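Local coordinates for protein membrane-bound lytic murein transglycosylase A (Burkholderia pseudomallei, PDB 6QK4) that probably cleaves peptidoglycan strands between N-acetylmuramic acid and N-acetylglucosamine as an exolytic lytic transglycosylase, leaving a 1,6-anhydro ring on the muramic acid, at residues R49-R54 with F304-G309; D257-A262 with D319-L324; H205-A210 with K219-A224; E163-Q168 with R196-W201. All coordinates share one frame; numbering follows the deposited sequence.

Contact 1: R49-R54 with F304-G309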
loop_
_atom_site.group_PDB
_atom_site.type_symbol
_atom_site.label_atom_id
_atom_site.label_comp_id
_atom_site.label_asym_id
_atom_site.label_seq_id
_atom_site.Cartn_x
_atom_site.Cartn_y
_atom_site.Cartn_z
ATOM N N ARG A 49 -7.205 -8.995 -15.220
ATOM C CA ARG A 49 -7.212 -8.272 -16.492
ATOM C C ARG A 49 -6.099 -7.234 -16.549
ATOM O O ARG A 49 -5.485 -7.043 -17.605
ATOM C CB ARG A 49 -8.583 -7.622 -16.690
ATOM C CG ARG A 49 -9.676 -8.650 -17.038
ATOM C CD ARG A 49 -10.920 -7.955 -17.606
ATOM N NE ARG A 49 -11.436 -6.937 -16.695
ATOM C CZ ARG A 49 -12.241 -7.211 -15.670
ATOM N NH1 ARG A 49 -12.612 -8.450 -15.471
ATOM N NH2 ARG A 49 -12.690 -6.244 -14.849
ATOM N N GLN A 50 -5.792 -6.564 -15.423
ATOM C CA GLN A 50 -4.640 -5.647 -15.469
ATOM C C GLN A 50 -3.366 -6.424 -15.754
ATOM O O GLN A 50 -2.544 -5.991 -16.545
ATOM C CB GLN A 50 -4.492 -4.866 -14.157
ATOM C CG GLN A 50 -5.649 -3.935 -13.884
ATOM C CD GLN A 50 -5.666 -2.739 -14.895
ATOM O OE1 GLN A 50 -4.750 -2.553 -15.715
ATOM N NE2 GLN A 50 -6.693 -1.927 -14.799
ATOM N N ASN A 51 -3.193 -7.584 -15.120
ATOM C CA ASN A 51 -2.037 -8.431 -15.416
ATOM C C ASN A 51 -1.945 -8.761 -16.910
ATOM O O ASN A 51 -0.887 -8.633 -17.523
ATOM C CB ASN A 51 -2.159 -9.715 -14.602
ATOM C CG ASN A 51 -0.851 -10.194 -14.060
ATOM O OD1 ASN A 51 -0.176 -9.471 -13.313
ATOM N ND2 ASN A 51 -0.519 -11.462 -14.343
ATOM N N CYS A 52 -3.053 -9.199 -17.502
ATOM C CA CYS A 52 -3.072 -9.575 -18.920
ATOM C C CYS A 52 -2.810 -8.413 -19.850
ATOM O O CYS A 52 -2.413 -8.630 -21.013
ATOM C CB CYS A 52 -4.419 -10.172 -19.215
ATOM S SG CYS A 52 -4.528 -11.907 -18.702
ATOM N N ALA A 53 -3.059 -7.176 -19.391
ATOM C CA ALA A 53 -2.706 -6.023 -20.218
ATOM C C ALA A 53 -1.213 -6.008 -20.527
ATOM O O ALA A 53 -0.803 -5.405 -21.513
ATOM C CB ALA A 53 -3.074 -4.688 -19.560
ATOM N N ARG A 54 -0.383 -6.609 -19.671
ATOM C CA ARG A 54 1.056 -6.703 -19.945
ATOM C C ARG A 54 1.511 -8.090 -20.372
ATOM O O ARG A 54 2.588 -8.208 -20.934
ATOM C CB ARG A 54 1.869 -6.278 -18.723
ATOM C CG ARG A 54 1.716 -4.798 -18.412
ATOM C CD ARG A 54 2.394 -3.986 -19.534
ATOM N NE ARG A 54 2.352 -2.541 -19.318
ATOM C CZ ARG A 54 1.315 -1.770 -19.659
ATOM N NH1 ARG A 54 0.259 -2.310 -20.265
ATOM N NH2 ARG A 54 1.330 -0.458 -19.402
ATOM N N PHE A 304 -1.622 -10.599 -7.145
ATOM C CA PHE A 304 -0.734 -10.602 -8.322
ATOM C C PHE A 304 0.475 -9.742 -8.029
ATOM O O PHE A 304 0.334 -8.662 -7.461
ATOM C CB PHE A 304 -1.464 -10.062 -9.560
ATOM C CG PHE A 304 -2.546 -10.991 -10.054
ATOM C CD1 PHE A 304 -3.781 -10.956 -9.463
ATOM C CD2 PHE A 304 -2.306 -11.831 -11.159
ATOM C CE1 PHE A 304 -4.790 -11.837 -9.931
ATOM C CE2 PHE A 304 -3.290 -12.717 -11.638
ATOM C CZ PHE A 304 -4.536 -12.706 -10.969
ATOM N N ALA A 305 1.670 -10.240 -8.377
ATOM C CA ALA A 305 2.904 -9.465 -8.174
ATOM C C ALA A 305 2.988 -8.352 -9.209
ATOM O O ALA A 305 3.287 -8.598 -10.382
ATOM C CB ALA A 305 4.105 -10.417 -8.266
ATOM N N GLN A 306 2.656 -7.114 -8.795
ATOM C CA GLN A 306 2.474 -6.034 -9.742
ATOM C C GLN A 306 3.236 -4.822 -9.289
ATOM O O GLN A 306 3.043 -3.747 -9.883
ATOM C CB GLN A 306 0.983 -5.689 -9.951
ATOM C CG GLN A 306 0.201 -6.959 -10.518
ATOM C CD GLN A 306 -1.280 -6.693 -10.799
ATOM O OE1 GLN A 306 -1.977 -6.009 -10.018
ATOM N NE2 GLN A 306 -1.801 -7.371 -11.816
ATOM N N ASP A 307 4.118 -4.968 -8.299
ATOM C CA ASP A 307 4.848 -3.782 -7.838
ATOM C C ASP A 307 6.138 -4.261 -7.201
ATOM O O ASP A 307 6.327 -5.446 -6.961
ATOM C CB ASP A 307 3.978 -2.940 -6.854
ATOM C CG ASP A 307 4.364 -1.410 -6.846
ATOM O OD1 ASP A 307 5.291 -0.989 -7.588
ATOM O OD2 ASP A 307 3.718 -0.661 -6.046
ATOM N N VAL A 308 7.048 -3.313 -6.925
ATOM C CA VAL A 308 8.269 -3.591 -6.180
ATOM C C VAL A 308 8.426 -2.479 -5.151
ATOM O O VAL A 308 7.717 -1.467 -5.199
ATOM C CB VAL A 308 9.514 -3.643 -7.116
ATOM C CG1 VAL A 308 9.315 -4.639 -8.284
ATOM C CG2 VAL A 308 9.845 -2.272 -7.629
ATOM N N GLY A 309 9.372 -2.649 -4.228
ATOM C CA GLY A 309 9.624 -1.609 -3.243
ATOM C C GLY A 309 11.017 -1.685 -2.669
ATOM O O GLY A 309 11.606 -2.762 -2.567
#

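Contact 2: D257-A262 with D319-L324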
loop_
_atom_site.group_PDB
_atom_site.type_symbol
_atom_site.label_atom_id
_atom_site.label_comp_id
_atom_site.label_asym_id
_atom_site.label_seq_id
_atom_site.Cartn_x
_atom_site.Cartn_y
_atom_site.Cartn_z
ATOM N N ASP A 257 -8.485 5.169 -11.166
ATOM C CA ASP A 257 -8.184 3.901 -10.492
ATOM C C ASP A 257 -6.982 4.090 -9.550
ATOM O O ASP A 257 -6.433 5.191 -9.435
ATOM C CB ASP A 257 -7.913 2.795 -11.524
ATOM C CG ASP A 257 -8.867 2.850 -12.733
ATOM O OD1 ASP A 257 -10.099 3.002 -12.544
ATOM O OD2 ASP A 257 -8.375 2.741 -13.878
ATOM N N GLY A 258 -6.558 2.999 -8.885
ATOM C CA GLY A 258 -5.411 3.014 -7.985
ATOM C C GLY A 258 -4.110 3.491 -8.628
ATOM O O GLY A 258 -4.056 3.734 -9.827
ATOM N N PRO A 259 -3.036 3.614 -7.846
ATOM C CA PRO A 259 -1.761 4.091 -8.417
ATOM C C PRO A 259 -1.213 3.090 -9.409
ATOM O O PRO A 259 -1.508 1.894 -9.326
ATOM C CB PRO A 259 -0.840 4.204 -7.192
ATOM C CG PRO A 259 -1.388 3.213 -6.243
ATOM C CD PRO A 259 -2.878 3.161 -6.459
ATOM N N VAL A 260 -0.375 3.568 -10.337
ATOM C CA VAL A 260 0.327 2.660 -11.249
ATOM C C VAL A 260 1.591 2.182 -10.568
ATOM O O VAL A 260 2.356 2.996 -10.025
ATOM C CB VAL A 260 0.670 3.353 -12.583
ATOM C CG1 VAL A 260 1.550 2.463 -13.449
ATOM C CG2 VAL A 260 -0.590 3.646 -13.352
ATOM N N GLY A 261 1.822 0.882 -10.606
ATOM C CA GLY A 261 2.982 0.270 -10.001
ATOM C C GLY A 261 4.048 -0.065 -11.024
ATOM O O GLY A 261 4.004 0.367 -12.186
ATOM N N ALA A 262 4.998 -0.905 -10.604
ATOM C CA ALA A 262 6.187 -1.157 -11.425
ATOM C C ALA A 262 5.859 -1.987 -12.667
ATOM O O ALA A 262 6.602 -1.967 -13.670
ATOM C CB ALA A 262 7.245 -1.886 -10.590
ATOM N N ASP A 319 4.742 -6.963 0.114
ATOM C CA ASP A 319 4.008 -5.793 0.622
ATOM C C ASP A 319 2.574 -5.854 0.071
ATOM O O ASP A 319 2.372 -5.808 -1.147
ATOM C CB ASP A 319 4.690 -4.492 0.168
ATOM C CG ASP A 319 4.833 -3.456 1.276
ATOM O OD1 ASP A 319 4.489 -3.661 2.451
ATOM O OD2 ASP A 319 5.304 -2.331 0.967
ATOM N N TYR A 320 1.588 -5.990 0.952
ATOM C CA TYR A 320 0.187 -6.156 0.536
ATOM C C TYR A 320 -0.453 -4.781 0.295
ATOM O O TYR A 320 -0.466 -3.942 1.213
ATOM C CB TYR A 320 -0.525 -6.898 1.673
ATOM C CG TYR A 320 -1.931 -7.348 1.460
ATOM C CD1 TYR A 320 -2.197 -8.483 0.698
ATOM C CD2 TYR A 320 -2.973 -6.687 2.012
ATOM C CE1 TYR A 320 -3.509 -8.914 0.516
ATOM C CE2 TYR A 320 -4.289 -7.127 1.894
ATOM C CZ TYR A 320 -4.547 -8.239 1.127
ATOM O OH TYR A 320 -5.848 -8.654 0.972
ATOM N N PHE A 321 -0.983 -4.550 -0.911
ATOM C CA PHE A 321 -1.583 -3.244 -1.205
ATOM C C PHE A 321 -2.992 -3.206 -0.653
ATOM O O PHE A 321 -3.888 -3.867 -1.183
ATOM C CB PHE A 321 -1.565 -2.954 -2.709
ATOM C CG PHE A 321 -2.177 -1.645 -3.057
ATOM C CD1 PHE A 321 -1.622 -0.469 -2.587
ATOM C CD2 PHE A 321 -3.304 -1.583 -3.858
ATOM C CE1 PHE A 321 -2.195 0.764 -2.926
ATOM C CE2 PHE A 321 -3.879 -0.392 -4.207
ATOM C CZ PHE A 321 -3.296 0.818 -3.769
ATOM N N TRP A 322 -3.193 -2.423 0.423
ATOM C CA TRP A 322 -4.507 -2.313 1.054
ATOM C C TRP A 322 -5.472 -1.397 0.324
ATOM O O TRP A 322 -6.686 -1.549 0.524
ATOM C CB TRP A 322 -4.340 -1.854 2.524
ATOM C CG TRP A 322 -4.005 -2.962 3.415
ATOM C CD1 TRP A 322 -2.755 -3.314 3.866
ATOM C CD2 TRP A 322 -4.909 -3.939 3.940
ATOM N NE1 TRP A 322 -2.838 -4.396 4.666
ATOM C CE2 TRP A 322 -4.142 -4.821 4.728
ATOM C CE3 TRP A 322 -6.286 -4.149 3.824
ATOM C CZ2 TRP A 322 -4.707 -5.895 5.423
ATOM C CZ3 TRP A 322 -6.842 -5.230 4.503
ATOM C CH2 TRP A 322 -6.052 -6.074 5.307
ATOM N N GLY A 323 -5.011 -0.514 -0.597
ATOM C CA GLY A 323 -5.984 0.327 -1.244
ATOM C C GLY A 323 -5.727 1.811 -0.968
ATOM O O GLY A 323 -4.605 2.194 -0.598
ATOM N N LEU A 324 -6.755 2.639 -1.164
ATOM C CA LEU A 324 -6.669 4.094 -1.069
ATOM C C LEU A 324 -7.316 4.586 0.216
ATOM O O LEU A 324 -8.380 4.105 0.619
ATOM C CB LEU A 324 -7.389 4.816 -2.214
ATOM C CG LEU A 324 -7.020 4.496 -3.662
ATOM C CD1 LEU A 324 -7.727 5.475 -4.600
ATOM C CD2 LEU A 324 -5.569 4.605 -3.848
#

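Contact 3: H205-A210 with K219-A224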
loop_
_atom_site.group_PDB
_atom_site.type_symbol
_atom_site.label_atom_id
_atom_site.label_comp_id
_atom_site.label_asym_id
_atom_site.label_seq_id
_atom_site.Cartn_x
_atom_site.Cartn_y
_atom_site.Cartn_z
ATOM N N HIS A 205 2.435 10.653 26.569
ATOM C CA HIS A 205 1.883 11.643 27.489
ATOM C C HIS A 205 0.457 11.317 27.932
ATOM O O HIS A 205 -0.223 12.180 28.502
ATOM C CB HIS A 205 1.957 13.040 26.856
ATOM C CG HIS A 205 3.360 13.528 26.645
ATOM N ND1 HIS A 205 4.221 12.960 25.729
ATOM C CD2 HIS A 205 4.059 14.525 27.245
ATOM C CE1 HIS A 205 5.386 13.580 25.765
ATOM N NE2 HIS A 205 5.312 14.541 26.672
ATOM N N GLY A 206 -0.019 10.097 27.680
ATOM C CA GLY A 206 -1.292 9.707 28.252
ATOM C C GLY A 206 -2.529 10.238 27.564
ATOM O O GLY A 206 -3.633 10.017 28.069
ATOM N N GLU A 207 -2.405 10.891 26.403
ATOM C CA GLU A 207 -3.609 11.404 25.745
ATOM C C GLU A 207 -4.364 10.325 24.975
ATOM O O GLU A 207 -5.564 10.496 24.697
ATOM C CB GLU A 207 -3.246 12.568 24.813
ATOM C CG GLU A 207 -2.712 13.775 25.595
ATOM C CD GLU A 207 -3.823 14.644 26.187
ATOM O OE1 GLU A 207 -4.987 14.583 25.709
ATOM O OE2 GLU A 207 -3.521 15.403 27.141
ATOM N N LEU A 208 -3.695 9.229 24.632
ATOM C CA LEU A 208 -4.294 8.140 23.867
ATOM C C LEU A 208 -3.964 6.833 24.551
ATOM O O LEU A 208 -2.833 6.649 25.017
ATOM C CB LEU A 208 -3.763 8.047 22.414
ATOM C CG LEU A 208 -4.332 9.047 21.410
ATOM C CD1 LEU A 208 -3.723 8.832 20.032
ATOM C CD2 LEU A 208 -5.884 9.073 21.372
ATOM N N GLY A 209 -4.938 5.904 24.557
ATOM C CA GLY A 209 -4.683 4.583 25.102
ATOM C C GLY A 209 -3.882 3.682 24.170
ATOM O O GLY A 209 -3.831 3.894 22.957
ATOM N N ALA A 210 -3.252 2.654 24.769
ATOM C CA ALA A 210 -2.462 1.641 24.063
ATOM C C ALA A 210 -3.061 1.269 22.708
ATOM O O ALA A 210 -2.339 1.140 21.707
ATOM C CB ALA A 210 -2.305 0.376 24.929
ATOM N N LYS A 219 -6.805 11.623 14.489
ATOM C CA LYS A 219 -7.816 12.552 13.973
ATOM C C LYS A 219 -8.902 12.804 15.006
ATOM O O LYS A 219 -9.426 13.920 15.109
ATOM C CB LYS A 219 -8.467 12.010 12.700
ATOM C CG LYS A 219 -7.658 12.090 11.426
ATOM C CD LYS A 219 -8.587 11.883 10.215
ATOM C CE LYS A 219 -7.823 11.574 8.954
ATOM N NZ LYS A 219 -8.470 10.557 8.040
ATOM N N ALA A 220 -9.274 11.775 15.770
ATOM C CA ALA A 220 -10.361 11.963 16.717
ATOM C C ALA A 220 -9.905 12.864 17.852
ATOM O O ALA A 220 -10.599 13.822 18.233
ATOM C CB ALA A 220 -10.846 10.609 17.236
ATOM N N TRP A 221 -8.709 12.589 18.378
ATOM C CA TRP A 221 -8.120 13.442 19.407
ATOM C C TRP A 221 -7.994 14.889 18.939
ATOM O O TRP A 221 -8.221 15.818 19.721
ATOM C CB TRP A 221 -6.756 12.893 19.806
ATOM C CG TRP A 221 -6.134 13.651 20.928
ATOM C CD1 TRP A 221 -6.193 13.352 22.270
ATOM C CD2 TRP A 221 -5.332 14.831 20.815
ATOM N NE1 TRP A 221 -5.484 14.291 22.999
ATOM C CE2 TRP A 221 -4.948 15.208 22.128
ATOM C CE3 TRP A 221 -4.909 15.615 19.731
ATOM C CZ2 TRP A 221 -4.153 16.327 22.374
ATOM C CZ3 TRP A 221 -4.122 16.729 19.978
ATOM C CH2 TRP A 221 -3.751 17.069 21.285
ATOM N N ALA A 222 -7.589 15.092 17.683
ATOM C CA ALA A 222 -7.492 16.436 17.116
ATOM C C ALA A 222 -8.857 17.112 17.056
ATOM O O ALA A 222 -8.976 18.307 17.364
ATOM C CB ALA A 222 -6.869 16.366 15.719
ATOM N N ARG A 223 -9.888 16.360 16.642
ATOM C CA ARG A 223 -11.269 16.840 16.677
ATOM C C ARG A 223 -11.670 17.280 18.078
ATOM O O ARG A 223 -12.404 18.265 18.251
ATOM C CB ARG A 223 -12.209 15.733 16.201
ATOM C CG ARG A 223 -13.399 16.218 15.416
ATOM C CD ARG A 223 -12.992 16.450 13.972
ATOM N NE ARG A 223 -12.950 15.212 13.194
ATOM C CZ ARG A 223 -11.843 14.669 12.689
ATOM N NH1 ARG A 223 -10.661 15.247 12.878
ATOM N NH2 ARG A 223 -11.918 13.545 11.990
ATOM N N ALA A 224 -11.205 16.549 19.094
ATOM C CA ALA A 224 -11.535 16.885 20.472
ATOM C C ALA A 224 -10.737 18.073 20.997
ATOM O O ALA A 224 -11.227 18.791 21.874
ATOM C CB ALA A 224 -11.304 15.670 21.369
#

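Contact 4: E163-Q168 with R196-W201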
loop_
_atom_site.group_PDB
_atom_site.type_symbol
_atom_site.label_atom_id
_atom_site.label_comp_id
_atom_site.label_asym_id
_atom_site.label_seq_id
_atom_site.Cartn_x
_atom_site.Cartn_y
_atom_site.Cartn_z
ATOM N N GLU A 163 -4.271 14.583 7.929
ATOM C CA GLU A 163 -4.020 13.927 6.648
ATOM C C GLU A 163 -2.791 14.489 5.935
ATOM O O GLU A 163 -2.036 13.731 5.320
ATOM C CB GLU A 163 -5.241 14.038 5.740
ATOM C CG GLU A 163 -6.474 13.407 6.349
ATOM C CD GLU A 163 -7.705 13.441 5.453
ATOM O OE1 GLU A 163 -7.572 13.565 4.228
ATOM O OE2 GLU A 163 -8.829 13.317 6.006
ATOM N N ALA A 164 -2.610 15.819 5.945
ATOM C CA ALA A 164 -1.426 16.411 5.330
ATOM C C ALA A 164 -0.153 15.880 5.981
ATOM O O ALA A 164 0.821 15.542 5.302
ATOM C CB ALA A 164 -1.483 17.947 5.468
ATOM N N PHE A 165 -0.155 15.819 7.305
ATOM C CA PHE A 165 0.969 15.291 8.060
ATOM C C PHE A 165 1.289 13.867 7.650
ATOM O O PHE A 165 2.457 13.514 7.468
ATOM C CB PHE A 165 0.620 15.349 9.539
ATOM C CG PHE A 165 1.716 14.924 10.444
ATOM C CD1 PHE A 165 1.891 13.568 10.771
ATOM C CD2 PHE A 165 2.573 15.893 11.010
ATOM C CE1 PHE A 165 2.906 13.161 11.659
ATOM C CE2 PHE A 165 3.593 15.501 11.929
ATOM C CZ PHE A 165 3.746 14.148 12.246
ATOM N N PHE A 166 0.273 13.011 7.552
ATOM C CA PHE A 166 0.572 11.621 7.175
ATOM C C PHE A 166 0.861 11.441 5.708
ATOM O O PHE A 166 1.548 10.480 5.347
ATOM C CB PHE A 166 -0.561 10.699 7.639
ATOM C CG PHE A 166 -0.497 10.472 9.131
ATOM C CD1 PHE A 166 0.587 9.792 9.684
ATOM C CD2 PHE A 166 -1.427 11.027 9.979
ATOM C CE1 PHE A 166 0.700 9.635 11.045
ATOM C CE2 PHE A 166 -1.330 10.853 11.347
ATOM C CZ PHE A 166 -0.269 10.172 11.886
ATOM N N LEU A 167 0.435 12.380 4.858
ATOM C CA LEU A 167 0.908 12.343 3.486
ATOM C C LEU A 167 2.397 12.638 3.445
ATOM O O LEU A 167 3.131 12.021 2.667
ATOM C CB LEU A 167 0.119 13.344 2.637
ATOM C CG LEU A 167 0.600 13.645 1.236
ATOM C CD1 LEU A 167 0.312 12.405 0.410
ATOM C CD2 LEU A 167 -0.157 14.772 0.638
ATOM N N GLN A 168 2.857 13.597 4.273
ATOM C CA GLN A 168 4.294 13.823 4.403
ATOM C C GLN A 168 5.038 12.576 4.862
ATOM O O GLN A 168 6.135 12.311 4.376
ATOM C CB GLN A 168 4.580 14.965 5.372
ATOM C CG GLN A 168 4.323 16.304 4.781
ATOM C CD GLN A 168 4.459 17.390 5.820
ATOM O OE1 GLN A 168 3.899 17.309 6.909
ATOM N NE2 GLN A 168 5.175 18.433 5.461
ATOM N N ARG A 196 9.741 12.453 14.386
ATOM C CA ARG A 196 9.254 12.083 15.713
ATOM C C ARG A 196 7.757 11.863 15.624
ATOM O O ARG A 196 7.009 12.793 15.306
ATOM C CB ARG A 196 9.566 13.158 16.768
ATOM C CG ARG A 196 11.003 13.597 16.780
ATOM C CD ARG A 196 11.365 14.313 18.058
ATOM N NE ARG A 196 12.728 14.838 17.964
ATOM C CZ ARG A 196 13.134 15.996 18.480
ATOM N NH1 ARG A 196 12.285 16.761 19.161
ATOM N NH2 ARG A 196 14.400 16.380 18.329
ATOM N N SER A 197 7.317 10.659 15.954
ATOM C CA SER A 197 5.925 10.304 15.743
ATOM C C SER A 197 4.989 11.010 16.733
ATOM O O SER A 197 5.140 10.902 17.956
ATOM C CB SER A 197 5.766 8.779 15.852
ATOM O OG SER A 197 4.497 8.520 16.398
ATOM N N ILE A 198 3.969 11.691 16.199
ATOM C CA ILE A 198 2.967 12.295 17.060
ATOM C C ILE A 198 2.089 11.247 17.741
ATOM O O ILE A 198 1.514 11.521 18.795
ATOM C CB ILE A 198 2.135 13.318 16.277
ATOM C CG1 ILE A 198 1.358 12.638 15.111
ATOM C CG2 ILE A 198 3.050 14.409 15.764
ATOM C CD1 ILE A 198 0.366 13.596 14.375
ATOM N N GLY A 199 1.932 10.056 17.154
ATOM C CA GLY A 199 1.206 9.017 17.873
ATOM C C GLY A 199 1.914 8.610 19.160
ATOM O O GLY A 199 1.283 8.447 20.204
ATOM N N LYS A 200 3.219 8.369 19.071
ATOM C CA LYS A 200 4.013 8.069 20.253
ATOM C C LYS A 200 3.954 9.198 21.279
ATOM O O LYS A 200 3.935 8.956 22.497
ATOM C CB LYS A 200 5.460 7.805 19.828
ATOM C CG LYS A 200 6.394 7.550 21.002
ATOM C CD LYS A 200 7.760 7.097 20.505
ATOM C CE LYS A 200 8.729 6.878 21.669
ATOM N NZ LYS A 200 9.946 6.130 21.183
ATOM N N TRP A 201 3.909 10.443 20.812
ATOM C CA TRP A 201 3.768 11.541 21.755
ATOM C C TRP A 201 2.437 11.457 22.491
ATOM O O TRP A 201 2.389 11.625 23.723
ATOM C CB TRP A 201 3.907 12.887 21.032
ATOM C CG TRP A 201 4.165 14.001 22.003
ATOM C CD1 TRP A 201 5.371 14.507 22.368
ATOM C CD2 TRP A 201 3.186 14.693 22.749
ATOM N NE1 TRP A 201 5.207 15.511 23.282
ATOM C CE2 TRP A 201 3.868 15.646 23.551
ATOM C CE3 TRP A 201 1.787 14.641 22.801
ATOM C CZ2 TRP A 201 3.205 16.496 24.388
ATOM C CZ3 TRP A 201 1.129 15.481 23.649
ATOM C CH2 TRP A 201 1.835 16.400 24.447
#

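Contact 1: R49-R54 with F304-G309
Gln50 and Asn51 set helix 44-55 against Phe304 and Gln306 of strand 298-307, a helix-on-strand contact at the 3D domain, whose sequence family is related to double-psi beta-barrels. The helix segment crosses the strand steeply, with the two short axes 9.9 Å apart. Gln50 contributes little beyond its backbone: its C atom is 4.3 Å from Gln306 NE2, while the end of its side chain leads away, and the side chain touches Val265 and Pro266. Asn51, the next residue, makes most of the contact. Its OD1 accepts a nearly straight hydrogen bond from Gln306 NE2 (3.0 Å, 163° at the hydrogen), the donor standing somewhat out of the Asn51 carbonyl plane but the bond lying close to the amide plane of Gln306. That reach depends on an extended Gln306 chain (chi2 -178°), which carries the amide straight out from the strand. The flat end of Asn51 also lies obliquely to the Phe304 ring, the planes 53° apart, with Asn51 CG 3.6 Å from Phe304 CD2. The example illustrates how buried amides are fixed by using both ends. Asn51 ND2 donates to Gly283 O, so the amide has a donor partner and an acceptor partner that define which way round it sits. Gln306 NE2 likewise makes a second bond, to Ala47 O one turn back on the same helix, while Gln306 OE1 pairs with Ser272 OG. Cys52 takes no part across the contact; its SG is bonded to Cys65 SG in a disulfide.

Contact 2: D257-A262 with D319-L324
The ring of Phe321 meets Pro259 at its outer end, where CZ lies 3.6 Å from Pro259 CD and 3.9 Å from Pro259 CG; the proline comes in obliquely from the opposite direction. One face of the same ring is occupied from within its own strand, with Gly323 N 3.6 Å above the plane and over the centre, and Tyr106 of strand 101-114 brings a second ring against it at about 55°. Two further flat groups of the strand pack against each other: Tyr320 turns its edge to Trp322, with Tyr320 CE2 over the centre of one indole face, and Trp322 itself packs on helix 326-334. Phe321 points to the loop because its CG stands opposite the backbone N (chi1 179°), swinging the ring out from strand 317-324. Leu324 completes the contact: its CD2 slides past the proline ring, 4.0 Å from Pro259 CD, and is 4.4 Å from Gly258 CA. Glu108 of strand 101-114 touches both Pro259 and Leu324. The pairing thus joins the loop between strands 240-244 and 272-274 to a strand of the 3D domain, in the central part of the molecule. No hydrogen bond crosses it. The loop is tied to other residues by a backbone bond between Pro259 and Leu267, and by Asp257 O to Arg174 NH1 and Ala262 N to Asp307 OD1. The chemistry here is carbon against carbon: proline methylenes meet a phenyl ring and a methyl, and apolar burial joins loop to strand, while those other bonds hold the loop.

Contact 3: H205-A210 with K219-A224
Glu207 and Trp221 cross obliquely, the carboxylate plane turned 80° from the indole, and one short hydrogen bond joins them. Trp221 NE1 donates to Glu207 OE1 over 2.8 Å with an angle of 169° at the hydrogen. The oxygen lies in the plane of the indole, at its N-H edge, whereas from the other side the bond is less regular: OE1 is met on its anti side and well out of the carboxylate plane. The bend of the glutamate chain at chi2 (-82°) turns the carboxylate toward the indole, so that OE1 and CB both lie near Trp221 NE1, CB at 3.4 Å. Glu207 OE2 forms a salt bridge with Arg228 NH2, and this second grip probably helps fix the carboxylate and favours its charged form. Leu208 supplies the apolar half, placing CD2 4.2 Å from Trp221 CB, near the root of the indole. Leu202 touches all three side chains. The setting is a helix-loop-helix connection in the MltA-specific insert: helix 198-204 ends in a Schellman motif, with Gly206 at C-prime and Glu207 N bonded to Leu202 O, and the residues just beyond it catch the following helix 215-224.

Contact 4: E163-Q168 with R196-W201
Phe165 and Phe166 of helix 161-170 receive Ile198, the first residue of helix 198-204, in a helix-to-helix contact of the MltA-specific insert. The most directional apolar interaction is a CH-pi contact: Ile198 CD1 lies over one face of the Phe165 ring, 4.0 Å from its centroid and 20° off the normal, displaced toward the rim. Plain van der Waals contact surrounds it. Ile198 CG2 reaches the outer end of the same ring, 3.6 Å from Phe165 CZ, so both branches of the isoleucine lie on the same side of the ring plane, CD1 over the face and CG2 out beyond CZ. This follows from chi1 of 62°, which sets CG1 between the backbone N and the carbonyl carbon. Phe166 is more distant, its CZ 4.3 Å from Ile198 CD1, but it backs the arrangement from within the helix: Phe165 CD1 stands 4.0 Å above the plane of the Phe166 ring, over its centre. Ile218 of helix 215-224 and Leu233 of helix 229-234 also touch Ile198, making the contact one piece of a larger apolar cluster among the helices. Hydrogen bonding is confined to each segment, and none crosses. Ser197 occupies the N-cap position of helix 198-204 and caps the turn that Ile198 begins; its OG accepts from Lys200 N over 3.0 Å in an almost perfectly straight bond (178°).

Overall arrangement
The four contacts fall into two pairs. Contacts 1 and 2, centres 10 Å apart, involve strands 298-307 and 317-324 of the 3D domain and touch where Asp307 meets Ala262; their segments alternate in sequence. Contacts 3 and 4, centres 13 Å apart, lie in the MltA-specific insert on successive helices 215-224 and 198-204, meeting through a long, weak ion pair of Lys219 and Glu163. Contact 4 closes before contact 3 opens, and both fall between the segments of contact 1, whose centre is about 39 Å from contact 3's and 31 Å from contact 4's. Lys219 also forms a salt bridge to Asp326 on helix 326-334, linking the insert to the 3D-domain side, consistent with MltA's two-domain architecture.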